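Local coordinates for protein suppressor of fused homolog (Drosophila melanogaster, PDB 6LPH) that probably binds and sequesters DNA-binding transcription factors, and whose N-terminal part is here bound to a peptide of Fused, at residues His71-Ser76 with Thr105-Lys110; Tyr54-Asn59 with Ile75-Ser80. All blocks are in the same frame, centred on the assembly; numbering follows the deposited sequence.

Interaction 1 (His71-Ser76 with Thr105-Lys110); sequences HWHYIS and TFRLAK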
ATOM      1  N   HIS A  71      -3.545 -12.858  -0.145  1.00 13.05           N
ATOM      2  CA  HIS A  71      -3.850 -11.445  -0.242  1.00 12.11           C
ATOM      3  C   HIS A  71      -3.272 -10.830  -1.489  1.00 11.70           C
ATOM      4  O   HIS A  71      -2.491 -11.466  -2.226  1.00 12.56           O
ATOM      5  CB  HIS A  71      -3.388 -10.717   1.019  1.00 12.31           C
ATOM      6  CG  HIS A  71      -1.874 -10.690   1.220  1.00 11.83           C
ATOM      7  ND1 HIS A  71      -1.196 -11.669   1.884  1.00 12.22           N
ATOM      8  CD2 HIS A  71      -0.937  -9.720   0.900  1.00 11.12           C
ATOM      9  CE1 HIS A  71       0.111 -11.352   1.945  1.00 10.53           C
ATOM     10  NE2 HIS A  71       0.276 -10.166   1.325  1.00 10.52           N
ATOM     11  N   TRP A  72      -3.685  -9.587  -1.733  1.00 10.70           N
ATOM     12  CA  TRP A  72      -3.163  -8.765  -2.802  1.00 10.47           C
ATOM     13  C   TRP A  72      -2.121  -7.824  -2.241  1.00 10.13           C
ATOM     14  O   TRP A  72      -2.357  -7.214  -1.196  1.00 11.48           O
ATOM     15  CB  TRP A  72      -4.305  -7.948  -3.353  1.00 11.62           C
ATOM     16  CG  TRP A  72      -5.480  -8.761  -3.854  1.00 13.38           C
ATOM     17  CD1 TRP A  72      -6.786  -8.782  -3.358  1.00 15.85           C
ATOM     18  CD2 TRP A  72      -5.492  -9.661  -4.991  1.00 15.32           C
ATOM     19  NE1 TRP A  72      -7.596  -9.620  -4.119  1.00 19.69           N
ATOM     20  CE2 TRP A  72      -6.876 -10.180  -5.104  1.00 18.83           C
ATOM     21  CE3 TRP A  72      -4.547 -10.083  -5.900  1.00 17.23           C
ATOM     22  CZ2 TRP A  72      -7.237 -11.081  -6.082  1.00 23.02           C
ATOM     23  CZ3 TRP A  72      -4.939 -11.007  -6.887  1.00 19.76           C
ATOM     24  CH2 TRP A  72      -6.243 -11.472  -6.976  1.00 22.30           C
ATOM     25  N   HIS A  73      -0.969  -7.684  -2.907  1.00 10.14           N
ATOM     26  CA  HIS A  73       0.153  -6.842  -2.389  1.00 10.35           C
ATOM     27  C   HIS A  73       0.400  -5.711  -3.388  1.00 10.27           C
ATOM     28  O   HIS A  73       0.659  -5.971  -4.590  1.00 11.42           O
ATOM     29  CB  HIS A  73       1.374  -7.716  -2.227  1.00  9.96           C
ATOM     30  CG  HIS A  73       2.572  -7.052  -1.573  1.00 10.08           C
ATOM     31  ND1 HIS A  73       3.817  -7.580  -1.680  1.00 11.27           N
ATOM     32  CD2 HIS A  73       2.699  -5.908  -0.783  1.00 11.32           C
ATOM     33  CE1 HIS A  73       4.707  -6.825  -0.992  1.00 11.03           C
ATOM     34  NE2 HIS A  73       4.035  -5.811  -0.421  1.00 11.93           N
ATOM     35  N   TYR A  74       0.245  -4.472  -2.925  1.00  9.82           N
ATOM     36  CA  TYR A  74       0.392  -3.293  -3.777  1.00  9.12           C
ATOM     37  C   TYR A  74       1.696  -2.574  -3.458  1.00  9.69           C
ATOM     38  O   TYR A  74       2.020  -2.427  -2.284  1.00 10.51           O
ATOM     39  CB  TYR A  74      -0.746  -2.322  -3.484  1.00  8.72           C
ATOM     40  CG  TYR A  74      -2.088  -2.966  -3.804  1.00  9.09           C
ATOM     41  CD1 TYR A  74      -2.714  -3.810  -2.889  1.00  9.35           C
ATOM     42  CD2 TYR A  74      -2.679  -2.776  -5.045  1.00  9.47           C
ATOM     43  CE1 TYR A  74      -3.983  -4.400  -3.192  1.00 11.07           C
ATOM     44  CE2 TYR A  74      -3.956  -3.348  -5.352  1.00 11.60           C
ATOM     45  CZ  TYR A  74      -4.567  -4.184  -4.411  1.00 11.31           C
ATOM     46  OH  TYR A  74      -5.775  -4.796  -4.690  1.00 14.01           O
ATOM     47  N   ILE A  75       2.428  -2.133  -4.490  1.00  9.22           N
ATOM     48  CA  ILE A  75       3.725  -1.382  -4.274  1.00  9.11           C
ATOM     49  C   ILE A  75       3.767  -0.144  -5.167  1.00  9.56           C
ATOM     50  O   ILE A  75       3.560  -0.258  -6.379  1.00  9.67           O
ATOM     51  CB  ILE A  75       4.981  -2.253  -4.485  1.00 10.08           C
ATOM     52  CG1 ILE A  75       4.922  -3.518  -3.630  1.00 10.22           C
ATOM     53  CG2 ILE A  75       6.270  -1.448  -4.128  1.00  9.97           C
ATOM     54  CD1 ILE A  75       4.440  -4.728  -4.387  1.00 11.07           C
ATOM     55  N   SER A  76       3.999   1.041  -4.571  1.00 10.33           N
ATOM     56  CA  SER A  76       3.997   2.308  -5.331  1.00 10.40           C
ATOM     57  C   SER A  76       5.363   2.631  -5.898  1.00 10.85           C
ATOM     58  O   SER A  76       6.403   2.175  -5.371  1.00 10.89           O
ATOM     59  CB  SER A  76       3.582   3.494  -4.424  1.00 11.41           C
ATOM     60  OG  SER A  76       4.666   3.893  -3.548  1.00 13.07           O
ATOM     61  N   THR A 105       3.510   0.468   0.516  1.00 10.48           N
ATOM     62  CA  THR A 105       2.934  -0.838   0.207  1.00 10.62           C
ATOM     63  C   THR A 105       1.597  -1.060   0.946  1.00 11.49           C
ATOM     64  O   THR A 105       1.268  -0.335   1.901  1.00 12.32           O
ATOM     65  CB  THR A 105       3.898  -2.018   0.442  1.00 11.46           C
ATOM     66  OG1 THR A 105       3.953  -2.326   1.831  1.00 13.17           O
ATOM     67  CG2 THR A 105       5.356  -1.694  -0.061  1.00 11.01           C
ATOM     68  N   PHE A 106       0.831  -2.049   0.500  1.00 10.40           N
ATOM     69  CA  PHE A 106      -0.447  -2.328   1.158  1.00 11.24           C
ATOM     70  C   PHE A 106      -0.758  -3.808   0.926  1.00 10.42           C
ATOM     71  O   PHE A 106      -0.463  -4.344  -0.150  1.00 10.33           O
ATOM     72  CB  PHE A 106      -1.509  -1.406   0.576  1.00 11.01           C
ATOM     73  CG  PHE A 106      -2.914  -1.592   1.153  1.00 10.35           C
ATOM     74  CD1 PHE A 106      -3.166  -1.429   2.529  1.00 10.86           C
ATOM     75  CD2 PHE A 106      -3.985  -1.853   0.308  1.00 10.58           C
ATOM     76  CE1 PHE A 106      -4.446  -1.542   3.061  1.00 11.52           C
ATOM     77  CE2 PHE A 106      -5.306  -1.951   0.830  1.00 11.51           C
ATOM     78  CZ  PHE A 106      -5.525  -1.816   2.207  1.00 10.98           C
ATOM     79  N   ARG A 107      -1.246  -4.480   1.965  1.00 10.61           N
ATOM     80  CA  ARG A 107      -1.628  -5.900   1.844  1.00 10.63           C
ATOM     81  C   ARG A 107      -3.113  -6.036   2.095  1.00 11.11           C
ATOM     82  O   ARG A 107      -3.630  -5.691   3.178  1.00 12.31           O
ATOM     83  CB  ARG A 107      -0.836  -6.781   2.783  1.00 10.56           C
ATOM     84  CG  ARG A 107       0.680  -6.765   2.436  1.00 11.12           C
ATOM     85  CD  ARG A 107       1.473  -7.661   3.354  1.00 10.74           C
ATOM     86  NE  ARG A 107       2.916  -7.519   3.105  1.00 11.22           N
ATOM     87  CZ  ARG A 107       3.584  -8.184   2.156  1.00 12.03           C
ATOM     88  NH1 ARG A 107       2.943  -9.091   1.376  1.00 11.10           N
ATOM     89  NH2 ARG A 107       4.904  -7.998   2.007  1.00 11.85           N
ATOM     90  N   LEU A 108      -3.806  -6.540   1.100  1.00 11.16           N
ATOM     91  CA  LEU A 108      -5.276  -6.559   1.177  1.00 11.28           C
ATOM     92  C   LEU A 108      -5.852  -7.989   1.130  1.00 11.96           C
ATOM     93  O   LEU A 108      -5.686  -8.703   0.138  1.00 11.36           O
ATOM     94  CB  LEU A 108      -5.847  -5.679   0.078  1.00 11.32           C
ATOM     95  CG  LEU A 108      -7.384  -5.774  -0.111  1.00 13.61           C
ATOM     96  CD1 LEU A 108      -8.117  -5.238   1.108  1.00 12.98           C
ATOM     97  CD2 LEU A 108      -7.797  -5.019  -1.381  1.00 13.33           C
ATOM     98  N   ALA A 109      -6.532  -8.394   2.207  1.00 12.92           N
ATOM     99  CA  ALA A 109      -7.072  -9.751   2.325  1.00 14.53           C
ATOM    100  C   ALA A 109      -8.104 -10.006   1.234  1.00 16.91           C
ATOM    101  O   ALA A 109      -8.920  -9.135   0.911  1.00 16.82           O
ATOM    102  CB  ALA A 109      -7.687  -9.978   3.716  1.00 14.61           C
ATOM    103  N   LYS A 110      -8.026 -11.188   0.630  1.00 19.07           N
ATOM    104  CA  LYS A 110      -9.006 -11.587  -0.355  1.00 21.34           C
ATOM    105  C   LYS A 110     -10.283 -11.817   0.398  1.00 25.79           C
ATOM    106  O   LYS A 110     -10.267 -12.330   1.518  1.00 29.13           O
ATOM    107  CB  LYS A 110      -8.574 -12.862  -1.102  1.00 21.60           C
ATOM    108  CG  LYS A 110      -7.291 -12.664  -1.912  1.00 19.25           C
ATOM    109  CD  LYS A 110      -7.107 -13.770  -2.925  1.00 24.46           C
ATOM    110  CE  LYS A 110      -5.714 -13.675  -3.528  1.00 26.04           C
ATOM    111  NZ  LYS A 110      -5.423 -14.829  -4.427  1.00 32.17           N
TER
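Four backbone hydrogen bonds, two in each of the antiparallel pairs W72-L108 and Y74-F106, join strands 71-76 and 105-109, axes at 163°, in the middle of the mixed sheet of Sufu's N-terminal part. On the face of H71, H73 and R107, arginine suits its place by being long and flat-ended: extended from CG to NE, it passes H71 and stacks its guanidinium on the H73 ring, centres 3.6 Å apart and planes at 25°, opposite I75 CD1. From there NH1 donates to H71 NE2 at 2.9 Å, within the planes of both groups. H71 ND1 bonds P69 O, consistent with NE2 being left as the acceptor. D178 takes a salt bridge from R107 NH2, probably offsetting much of the buried charge, and a hydrogen bond with H73 NE2; the Y29 hydroxyl holds H73 ND1 and Q195 holds R107 NE. On the opposite face of the sheet, Y74 and F106 lie side by side, Y74 CD1 4.0 Å from F106 CD2. Beyond them K110 crosses W72, its CE 4.0 Å from the six-membered ring centroid and NZ in cation-pi contact; W72 NE1 bonds E114. P132 of helix 131-146 packs against Y74, F106 and L108, whereas H73, T105 and R107 meet strand 172-186.

Interaction 2 (Tyr54-Asn59 with Ile75-Ser80); sequences YISMYN and ISFGLS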
ATOM      1  N   TYR A  54       3.453   4.580 -11.101  1.00 11.36           N
ATOM      2  CA  TYR A  54       3.006   3.178 -11.254  1.00 12.10           C
ATOM      3  C   TYR A  54       2.669   2.607  -9.871  1.00 11.91           C
ATOM      4  O   TYR A  54       3.260   3.023  -8.876  1.00 12.04           O
ATOM      5  CB  TYR A  54       4.110   2.249 -11.858  1.00 11.36           C
ATOM      6  CG  TYR A  54       4.853   2.814 -13.050  1.00 13.59           C
ATOM      7  CD1 TYR A  54       6.133   3.380 -12.895  1.00 14.68           C
ATOM      8  CD2 TYR A  54       4.268   2.822 -14.312  1.00 14.38           C
ATOM      9  CE1 TYR A  54       6.819   3.928 -13.981  1.00 17.93           C
ATOM     10  CE2 TYR A  54       4.921   3.372 -15.402  1.00 18.51           C
ATOM     11  CZ  TYR A  54       6.197   3.917 -15.226  1.00 21.67           C
ATOM     12  OH  TYR A  54       6.852   4.455 -16.299  1.00 27.95           O
ATOM     13  N   ILE A  55       1.745   1.639  -9.834  1.00 10.53           N
ATOM     14  CA  ILE A  55       1.494   0.802  -8.664  1.00  9.92           C
ATOM     15  C   ILE A  55       1.457  -0.636  -9.160  1.00 10.63           C
ATOM     16  O   ILE A  55       0.601  -1.006  -9.968  1.00 12.39           O
ATOM     17  CB  ILE A  55       0.198   1.203  -7.930  1.00 10.58           C
ATOM     18  CG1 ILE A  55       0.402   2.624  -7.384  1.00 12.77           C
ATOM     19  CG2 ILE A  55      -0.136   0.219  -6.785  1.00  9.48           C
ATOM     20  CD1 ILE A  55      -0.828   3.455  -7.389  1.00 18.52           C
ATOM     21  N   SER A  56       2.417  -1.436  -8.722  1.00  9.91           N
ATOM     22  CA  SER A  56       2.394  -2.858  -9.054  1.00 10.18           C
ATOM     23  C   SER A  56       1.424  -3.600  -8.147  1.00 10.09           C
ATOM     24  O   SER A  56       1.274  -3.263  -6.979  1.00 10.10           O
ATOM     25  CB  SER A  56       3.774  -3.486  -8.870  1.00 11.17           C
ATOM     26  OG  SER A  56       4.626  -3.100  -9.929  1.00 14.33           O
ATOM     27  N   MET A  57       0.824  -4.661  -8.671  1.00 10.00           N
ATOM     28  CA  MET A  57      -0.120  -5.474  -7.876  1.00 11.30           C
ATOM     29  C   MET A  57       0.300  -6.925  -7.979  1.00 13.41           C
ATOM     30  O   MET A  57       0.465  -7.436  -9.095  1.00 16.33           O
ATOM     31  CB  MET A  57      -1.539  -5.290  -8.431  1.00 12.19           C
ATOM     32  CG  MET A  57      -1.931  -3.814  -8.568  1.00 13.07           C
ATOM     33  SD  MET A  57      -3.711  -3.640  -8.930  1.00 17.06           S
ATOM     34  CE  MET A  57      -3.697  -4.060 -10.668  1.00 18.21           C
ATOM     35  N   TYR A  58       0.517  -7.586  -6.836  1.00 12.57           N
ATOM     36  CA  TYR A  58       0.912  -8.986  -6.847  1.00 13.51           C
ATOM     37  C   TYR A  58      -0.089  -9.823  -6.064  1.00 13.28           C
ATOM     38  O   TYR A  58      -0.731  -9.324  -5.151  1.00 11.86           O
ATOM     39  CB  TYR A  58       2.294  -9.155  -6.184  1.00 12.99           C
ATOM     40  CG  TYR A  58       3.456  -8.636  -6.989  1.00 13.23           C
ATOM     41  CD1 TYR A  58       3.938  -7.318  -6.811  1.00 15.17           C
ATOM     42  CD2 TYR A  58       4.083  -9.454  -7.933  1.00 13.91           C
ATOM     43  CE1 TYR A  58       5.007  -6.837  -7.557  1.00 14.54           C
ATOM     44  CE2 TYR A  58       5.183  -8.994  -8.662  1.00 14.00           C
ATOM     45  CZ  TYR A  58       5.641  -7.699  -8.475  1.00 15.68           C
ATOM     46  OH  TYR A  58       6.708  -7.253  -9.226  1.00 16.55           O
ATOM     47  N   ASN A  59      -0.196 -11.097  -6.430  1.00 14.12           N
ATOM     48  CA  ASN A  59      -0.891 -12.075  -5.605  1.00 14.73           C
ATOM     49  C   ASN A  59       0.093 -12.710  -4.666  1.00 14.67           C
ATOM     50  O   ASN A  59       1.173 -13.137  -5.099  1.00 19.57           O
ATOM     51  CB  ASN A  59      -1.499 -13.197  -6.462  1.00 17.16           C
ATOM     52  CG  ASN A  59      -2.285 -14.197  -5.623  1.00 19.14           C
ATOM     53  OD1 ASN A  59      -3.304 -13.848  -5.056  1.00 27.26           O
ATOM     54  ND2 ASN A  59      -1.805 -15.426  -5.527  1.00 20.46           N
ATOM     55  N   ILE A  75       2.428  -2.133  -4.490  1.00  9.22           N
ATOM     56  CA  ILE A  75       3.725  -1.382  -4.274  1.00  9.11           C
ATOM     57  C   ILE A  75       3.767  -0.144  -5.167  1.00  9.56           C
ATOM     58  O   ILE A  75       3.560  -0.258  -6.379  1.00  9.67           O
ATOM     59  CB  ILE A  75       4.981  -2.253  -4.485  1.00 10.08           C
ATOM     60  CG1 ILE A  75       4.922  -3.518  -3.630  1.00 10.22           C
ATOM     61  CG2 ILE A  75       6.270  -1.448  -4.128  1.00  9.97           C
ATOM     62  CD1 ILE A  75       4.440  -4.728  -4.387  1.00 11.07           C
ATOM     63  N   SER A  76       3.999   1.041  -4.571  1.00 10.33           N
ATOM     64  CA  SER A  76       3.997   2.308  -5.331  1.00 10.40           C
ATOM     65  C   SER A  76       5.363   2.631  -5.898  1.00 10.85           C
ATOM     66  O   SER A  76       6.403   2.175  -5.371  1.00 10.89           O
ATOM     67  CB  SER A  76       3.582   3.494  -4.424  1.00 11.41           C
ATOM     68  OG  SER A  76       4.666   3.893  -3.548  1.00 13.07           O
ATOM     69  N   PHE A  77       5.366   3.446  -6.956  1.00 10.80           N
ATOM     70  CA  PHE A  77       6.611   3.975  -7.533  1.00 11.26           C
ATOM     71  C   PHE A  77       6.377   5.446  -7.775  1.00 10.94           C
ATOM     72  O   PHE A  77       5.510   5.812  -8.604  1.00 12.17           O
ATOM     73  CB  PHE A  77       6.911   3.345  -8.893  1.00 10.95           C
ATOM     74  CG  PHE A  77       7.105   1.853  -8.863  1.00 12.40           C
ATOM     75  CD1 PHE A  77       6.004   0.988  -8.814  1.00 11.38           C
ATOM     76  CD2 PHE A  77       8.384   1.303  -8.969  1.00 12.61           C
ATOM     77  CE1 PHE A  77       6.176  -0.393  -8.818  1.00 12.83           C
ATOM     78  CE2 PHE A  77       8.550  -0.080  -8.991  1.00 15.44           C
ATOM     79  CZ  PHE A  77       7.446  -0.932  -8.911  1.00 14.00           C
ATOM     80  N   GLY A  78       7.153   6.282  -7.086  1.00 11.22           N
ATOM     81  CA  GLY A  78       7.102   7.720  -7.288  1.00 10.38           C
ATOM     82  C   GLY A  78       7.457   8.569  -6.086  1.00 11.02           C
ATOM     83  O   GLY A  78       7.851   9.711  -6.271  1.00 13.34           O
ATOM     84  N   LEU A  79       7.285   8.042  -4.862  1.00 11.44           N
ATOM     85  CA  LEU A  79       7.676   8.773  -3.633  1.00 11.94           C
ATOM     86  C   LEU A  79       9.192   8.769  -3.457  1.00 12.01           C
ATOM     87  O   LEU A  79       9.761   9.703  -2.877  1.00 14.25           O
ATOM     88  CB  LEU A  79       6.964   8.204  -2.373  1.00 11.98           C
ATOM     89  CG  LEU A  79       5.435   8.453  -2.410  1.00 12.71           C
ATOM     90  CD1 LEU A  79       4.729   7.572  -1.412  1.00 11.47           C
ATOM     91  CD2 LEU A  79       5.218   9.882  -1.993  1.00 17.86           C
ATOM     92  N   SER A  80       9.833   7.724  -3.964  1.00 12.45           N
ATOM     93  CA  SER A  80      11.305   7.690  -4.035  1.00 12.93           C
ATOM     94  C   SER A  80      11.768   8.289  -5.377  1.00 13.38           C
ATOM     95  O   SER A  80      10.938   8.621  -6.244  1.00 12.18           O
ATOM     96  CB  SER A  80      11.807   6.259  -3.862  1.00 12.80           C
ATOM     97  OG  SER A  80      11.458   5.474  -4.988  1.00 14.09           O
TER
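The carbonyl oxygen of I75 is approached twice by the neighbouring strand: S56 N donates to it at 2.9 Å, in the carbonyl plane, and the CA-H of I55 adds a CH...O contact. I75 N returns a bond to S56 O, completing this hydrogen-bonded pair of the beta hairpin 54-60/71-77. At the next such pair, F77 N reaches Y54 O at 2.9 Å, but the return bond from Y54 N to F77 O is weak at 3.5 Å, where strand 71-77 ends. F77 keeps CG beside its backbone N (chi1 -61°), and a chi2 of 79° turns the ring so that its edge meets strand 54-59. Its CD1 then lies 3.4 Å from Y54 O and its CE1 3.3 Å from S56 OG, so slightly positive ring hydrogens face oxygens, while CD1 also packs on Y54 CB. S56, small enough to admit this edge, bonds Q37 NE2 through OG. An alanine in place of F77 would probably leave a gap beside S56 OG and Y54 CB and strip helix 16-28 of the ring it packs on. On the same side, Y58 offers its ring edge to I75 CD1, 3.6 Å from Y58 CD1. Y54 also meets an aromatic ring of the bound peptide edge-to-face. Helix 16-28 packs on F77 and Y58, helix 131-146 on I55, and strand 36-40 pairs with the other edge of 54-60.

Following the chain from the N terminus, strand 54-60 comes first and turns back into strand 71-77; interaction 2 closes this hairpin around the 15 residues between its segments. A longer excursion follows: 28 residues, including the first part of strand 97-109, separate the segments of interaction 1, which pairs that strand with the other edge of 71-77. The closures are successive, not nested; their spans overlap along strand 71-77, with I75 and S76 belonging to both. Strand 71-77 is therefore the middle one of three antiparallel strands. H73 O probably accepts a bond from Y58 N, and M57 SD packs on Y74. Through strand 97-109 the hairpin is tied to strand 189-199, and so to the rest of the mixed sheet.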